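Local coordinates for protein hydroxyethylthiazole kinase (Pyrococcus horikoshii, PDB 3HPD) that probably phosphorylates the hydroxyl group of 4-methyl-5-beta-hydroxyethylthiazole, using ATP and magnesium, in the biosynthesis of thiamine diphosphate, at residues 3-8 with 249-254; 92-97 with 121-126. All blocks are in the same frame, centred on the assembly; numbering follows the deposited sequence.

Contact 1 of 2, residues 3-8 with 249-254; sequences FIIEAL and INENVI
I5 and L8 of the N-terminal helix 2-14 meet E251 and I254 of the short helix 251-257 in an apolar helix-to-helix contact that brings the first and last helices of the chain together; no hydrogen bond passes between the segments. The backbones come nearest at I5 and E251, whose CA atoms are 5.8 Å apart. I5 uses both its branches. With CG1 turned anti to the carbonyl carbon (chi1 -72°), the I5 and I254 side chains run past one another in opposite senses, I5 CG1 3.7 Å from I254 CG2, while the terminal CD1 of I5 comes to 3.5 Å from E251 CG. The second branch presses on the same methylene, with I5 CG2 3.6 Å from E251 CG. Beyond it the extended E251 chain carries its carboxylate to two charged partners, K9 on the first helix and R255 on its own, and the K9 salt bridge adds a polar link between the helices. L8 has CG anti to its amide nitrogen (chi1 -179°), which sends the branch across toward the second helix, where CD2 lies 3.6 Å from I254 CD1 and 4.2 Å from I249 CG2. I4 is a looser neighbour, its CG2 4.3 Å from I254 CD1. At the start of the second helix N250 is the N-cap: its OD1 accepts from V253 N, the angle at the hydrogen 169°. I4 also touches S216 and V219 of helix 210-231, and F3 meets F178 of strand 177-180 edge-to-face, while helix 251-257 runs on toward the edge strand 260-263.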
loop_
_atom_site.group_PDB
_atom_site.type_symbol
_atom_site.label_atom_id
_atom_site.label_comp_id
_atom_site.label_asym_id
_atom_site.label_seq_id
_atom_site.Cartn_x
_atom_site.Cartn_y
_atom_site.Cartn_z
ATOM N N PHE A 3 -30.720 5.720 13.865
ATOM C CA PHE A 3 -30.462 4.794 12.765
ATOM C C PHE A 3 -28.975 4.558 12.525
ATOM O O PHE A 3 -28.594 3.575 11.886
ATOM C CB PHE A 3 -31.145 5.268 11.469
ATOM C CG PHE A 3 -30.549 6.515 10.866
ATOM C CD1 PHE A 3 -29.305 6.483 10.238
ATOM C CD2 PHE A 3 -31.254 7.713 10.885
ATOM C CE1 PHE A 3 -28.771 7.627 9.647
ATOM C CE2 PHE A 3 -30.731 8.864 10.296
ATOM C CZ PHE A 3 -29.486 8.818 9.672
ATOM N N ILE A 4 -28.141 5.455 13.044
ATOM C CA ILE A 4 -26.692 5.331 12.887
ATOM C C ILE A 4 -26.169 4.254 13.829
ATOM O O ILE A 4 -25.370 3.403 13.437
ATOM C CB ILE A 4 -25.972 6.660 13.209
ATOM C CG1 ILE A 4 -26.457 7.757 12.261
ATOM C CG2 ILE A 4 -24.462 6.478 13.082
ATOM C CD1 ILE A 4 -25.863 9.121 12.541
ATOM N N ILE A 5 -26.622 4.302 15.077
ATOM C CA ILE A 5 -26.219 3.323 16.079
ATOM C C ILE A 5 -26.677 1.939 15.635
ATOM O O ILE A 5 -25.938 0.961 15.737
ATOM C CB ILE A 5 -26.839 3.655 17.460
ATOM C CG1 ILE A 5 -26.154 4.894 18.045
ATOM C CG2 ILE A 5 -26.711 2.461 18.399
ATOM C CD1 ILE A 5 -26.778 5.403 19.336
ATOM N N GLU A 6 -27.898 1.863 15.121
ATOM C CA GLU A 6 -28.436 0.591 14.666
ATOM C C GLU A 6 -27.727 0.068 13.421
ATOM O O GLU A 6 -27.529 -1.138 13.278
ATOM C CB GLU A 6 -29.939 0.718 14.415
ATOM C CG GLU A 6 -30.742 0.906 15.700
ATOM C CD GLU A 6 -30.430 -0.161 16.739
ATOM O OE1 GLU A 6 -30.564 -1.362 16.420
ATOM O OE2 GLU A 6 -30.050 0.197 17.875
ATOM N N ALA A 7 -27.341 0.968 12.521
ATOM C CA ALA A 7 -26.641 0.557 11.305
ATOM C C ALA A 7 -25.277 -0.042 11.661
ATOM O O ALA A 7 -24.873 -1.075 11.114
ATOM C CB ALA A 7 -26.462 1.750 10.368
ATOM N N LEU A 8 -24.569 0.614 12.577
ATOM C CA LEU A 8 -23.256 0.144 13.003
ATOM C C LEU A 8 -23.383 -1.248 13.598
ATOM O O LEU A 8 -22.583 -2.135 13.305
ATOM C CB LEU A 8 -22.656 1.091 14.045
ATOM C CG LEU A 8 -21.264 0.713 14.566
ATOM C CD1 LEU A 8 -20.274 0.694 13.412
ATOM C CD2 LEU A 8 -20.822 1.706 15.627
ATOM N N ILE A 249 -15.219 2.635 18.315
ATOM C CA ILE A 249 -16.465 3.388 18.332
ATOM C C ILE A 249 -17.642 2.464 18.640
ATOM O O ILE A 249 -17.738 1.357 18.111
ATOM C CB ILE A 249 -16.690 4.135 16.995
ATOM C CG1 ILE A 249 -17.898 5.067 17.119
ATOM C CG2 ILE A 249 -16.884 3.138 15.859
ATOM C CD1 ILE A 249 -18.037 6.050 15.955
ATOM N N ASN A 250 -18.521 2.920 19.525
ATOM C CA ASN A 250 -19.682 2.139 19.922
ATOM C C ASN A 250 -20.876 3.060 20.164
ATOM O O ASN A 250 -20.821 4.253 19.860
ATOM C CB ASN A 250 -19.370 1.340 21.193
ATOM C CG ASN A 250 -18.943 2.222 22.350
ATOM O OD1 ASN A 250 -19.307 3.394 22.415
ATOM N ND2 ASN A 250 -18.179 1.656 23.280
ATOM N N GLU A 251 -21.947 2.507 20.723
ATOM C CA GLU A 251 -23.147 3.292 20.981
ATOM C C GLU A 251 -22.904 4.534 21.831
ATOM O O GLU A 251 -23.363 5.619 21.489
ATOM C CB GLU A 251 -24.216 2.435 21.656
ATOM C CG GLU A 251 -25.553 3.138 21.779
ATOM C CD GLU A 251 -26.621 2.254 22.381
ATOM O OE1 GLU A 251 -26.636 1.047 22.056
ATOM O OE2 GLU A 251 -27.451 2.762 23.166
ATOM N N ASN A 252 -22.186 4.379 22.937
ATOM C CA ASN A 252 -21.925 5.509 23.823
ATOM C C ASN A 252 -21.147 6.620 23.131
ATOM O O ASN A 252 -21.464 7.797 23.289
ATOM C CB ASN A 252 -21.156 5.057 25.067
ATOM C CG ASN A 252 -21.057 6.155 26.115
ATOM O OD1 ASN A 252 -22.043 6.497 26.765
ATOM N ND2 ASN A 252 -19.868 6.719 26.271
ATOM N N VAL A 253 -20.123 6.247 22.368
ATOM C CA VAL A 253 -19.313 7.239 21.666
ATOM C C VAL A 253 -20.150 7.991 20.635
ATOM O O VAL A 253 -20.049 9.210 20.515
ATOM C CB VAL A 253 -18.102 6.577 20.970
ATOM C CG1 VAL A 253 -17.250 7.639 20.274
ATOM C CG2 VAL A 253 -17.275 5.823 21.995
ATOM N N ILE A 254 -20.989 7.269 19.900
ATOM C CA ILE A 254 -21.841 7.903 18.899
ATOM C C ILE A 254 -22.819 8.852 19.589
ATOM O O ILE A 254 -23.030 9.977 19.144
ATOM C CB ILE A 254 -22.628 6.848 18.094
ATOM C CG1 ILE A 254 -21.660 6.039 17.227
ATOM C CG2 ILE A 254 -23.691 7.523 17.233
ATOM C CD1 ILE A 254 -22.309 4.905 16.463
#

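Contact 2 of 2, residues 92-97 with 121-126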
loop_
_atom_site.group_PDB
_atom_site.type_symbol
_atom_site.label_atom_id
_atom_site.label_comp_id
_atom_site.label_asym_id
_atom_site.label_seq_id
_atom_site.Cartn_x
_atom_site.Cartn_y
_atom_site.Cartn_z
ATOM N N ASP A 92 -16.721 6.294 -5.962
ATOM C CA ASP A 92 -15.945 7.429 -5.485
ATOM C C ASP A 92 -15.194 7.896 -6.728
ATOM O O ASP A 92 -14.199 7.284 -7.126
ATOM C CB ASP A 92 -14.947 7.014 -4.404
ATOM C CG ASP A 92 -14.322 8.208 -3.715
ATOM O OD1 ASP A 92 -14.125 9.241 -4.395
ATOM O OD2 ASP A 92 -14.022 8.117 -2.506
ATOM N N PRO A 93 -15.667 8.984 -7.357
ATOM C CA PRO A 93 -15.099 9.580 -8.572
ATOM C C PRO A 93 -13.829 10.383 -8.332
ATOM O O PRO A 93 -13.749 11.552 -8.720
ATOM C CB PRO A 93 -16.240 10.457 -9.068
ATOM C CG PRO A 93 -16.753 11.031 -7.775
ATOM C CD PRO A 93 -16.776 9.813 -6.846
ATOM N N VAL A 94 -12.840 9.754 -7.707
ATOM C CA VAL A 94 -11.583 10.427 -7.400
ATOM C C VAL A 94 -10.967 11.140 -8.598
ATOM O O VAL A 94 -10.613 10.516 -9.596
ATOM C CB VAL A 94 -10.541 9.434 -6.837
ATOM C CG1 VAL A 94 -9.256 10.172 -6.475
ATOM C CG2 VAL A 94 -11.108 8.724 -5.612
ATOM N N GLY A 95 -10.847 12.458 -8.498
ATOM C CA GLY A 95 -10.241 13.210 -9.578
ATOM C C GLY A 95 -11.156 13.642 -10.705
ATOM O O GLY A 95 -10.684 14.238 -11.673
ATOM N N ALA A 96 -12.449 13.342 -10.609
ATOM C CA ALA A 96 -13.375 13.769 -11.650
ATOM C C ALA A 96 -13.236 15.288 -11.713
ATOM O O ALA A 96 -13.145 15.950 -10.680
ATOM C CB ALA A 96 -14.804 13.377 -11.291
ATOM N N GLY A 97 -13.199 15.839 -12.921
ATOM C CA GLY A 97 -13.041 17.275 -13.066
ATOM C C GLY A 97 -11.584 17.646 -13.287
ATOM O O GLY A 97 -11.282 18.702 -13.848
ATOM N N PHE A 121 -16.633 18.636 -3.244
ATOM C CA PHE A 121 -17.347 19.638 -4.024
ATOM C C PHE A 121 -16.907 19.726 -5.485
ATOM O O PHE A 121 -17.739 19.719 -6.386
ATOM C CB PHE A 121 -17.210 21.017 -3.377
ATOM C CG PHE A 121 -18.160 22.035 -3.934
ATOM C CD1 PHE A 121 -19.430 22.195 -3.387
ATOM C CD2 PHE A 121 -17.802 22.808 -5.033
ATOM C CE1 PHE A 121 -20.330 23.109 -3.929
ATOM C CE2 PHE A 121 -18.696 23.724 -5.584
ATOM C CZ PHE A 121 -19.961 23.874 -5.029
ATOM N N GLY A 122 -15.601 19.810 -5.715
ATOM C CA GLY A 122 -15.099 19.911 -7.074
ATOM C C GLY A 122 -15.464 18.736 -7.963
ATOM O O GLY A 122 -15.855 18.921 -9.119
ATOM N N GLU A 123 -15.346 17.528 -7.425
ATOM C CA GLU A 123 -15.653 16.319 -8.185
ATOM C C GLU A 123 -17.127 16.213 -8.549
ATOM O O GLU A 123 -17.467 15.962 -9.704
ATOM C CB GLU A 123 -15.213 15.077 -7.397
ATOM C CG GLU A 123 -13.727 15.087 -7.044
ATOM C CD GLU A 123 -13.327 13.986 -6.075
ATOM O OE1 GLU A 123 -14.161 13.594 -5.228
ATOM O OE2 GLU A 123 -12.164 13.526 -6.142
ATOM N N ILE A 124 -18.009 16.409 -7.574
ATOM C CA ILE A 124 -19.435 16.314 -7.849
ATOM C C ILE A 124 -19.930 17.463 -8.727
ATOM O O ILE A 124 -20.784 17.268 -9.587
ATOM C CB ILE A 124 -20.262 16.276 -6.545
ATOM C CG1 ILE A 124 -19.770 15.133 -5.651
ATOM C CG2 ILE A 124 -21.738 16.083 -6.871
ATOM C CD1 ILE A 124 -19.736 13.766 -6.336
ATOM N N SER A 125 -19.389 18.660 -8.526
ATOM C CA SER A 125 -19.816 19.794 -9.336
ATOM C C SER A 125 -19.389 19.584 -10.788
ATOM O O SER A 125 -20.104 19.962 -11.712
ATOM C CB SER A 125 -19.229 21.100 -8.790
ATOM O OG SER A 125 -17.815 21.082 -8.820
ATOM N N ALA A 126 -18.229 18.966 -10.985
ATOM C CA ALA A 126 -17.734 18.703 -12.332
ATOM C C ALA A 126 -18.609 17.669 -13.039
ATOM O O ALA A 126 -18.852 17.769 -14.242
ATOM C CB ALA A 126 -16.290 18.221 -12.277
HETATM O O HOH W 1 -13.686 11.593 -3.517
#
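The carboxylates of E123 and D92, two like charges, come close, E123 OE1 4.4 Å from D92 OD1, with a water bridging them. D92 OD2 forms a salt bridge with K118, predicted to bind ATP, which probably offsets one of the two charges. The other E123 oxygen grips the backbone: G95 N donates to OE2 over 2.9 Å, nearly straight (166° at the hydrogen) but from above the carboxylate plane, 39° out of it. E123 CG is anti to the carbonyl carbon (chi1 -58°), and the extended chain beyond it carries the carboxylate across to the type II turn P93-A96, where G95 sits. This turn follows strand 89-92 in the beta-alpha-beta unit formed with helix 100-112 and strand 116-120, in a kinase of the ribokinase clan. A phosphate about 5 Å from the E123 side chain is probably from the crystallisation liquor, though it may mark the pocket. An alanine in place of E123 would probably leave G95 N without this acceptor and the turn less firmly tied to helix 121-131. A96 O receives a CA-H contact from E123 CA at 3.6 Å. G97, a glycine with positive phi, sits tight, its CA 3.5 Å from A126 CB.

The two contacts lie on opposite sides of the chain's centre, their own centres 29 Å apart and their nearest atoms about 19 Å. Along the chain, contact 2 falls inside the 240-residue span between the two segments of contact 1. They share no helix, but both belong to elements around the same mixed sheet: 92-97 and 121-126 follow the neighbouring parallel strands 89-92 and 116-120, while helix 2-14 leads into strand 17-21 and helix 251-257 into the edge strand 260-263. Contact 1 thus joins the first helix to the last away from the annotated sites, whereas contact 2 lies beside the predicted ATP-binding residues K118 and T165.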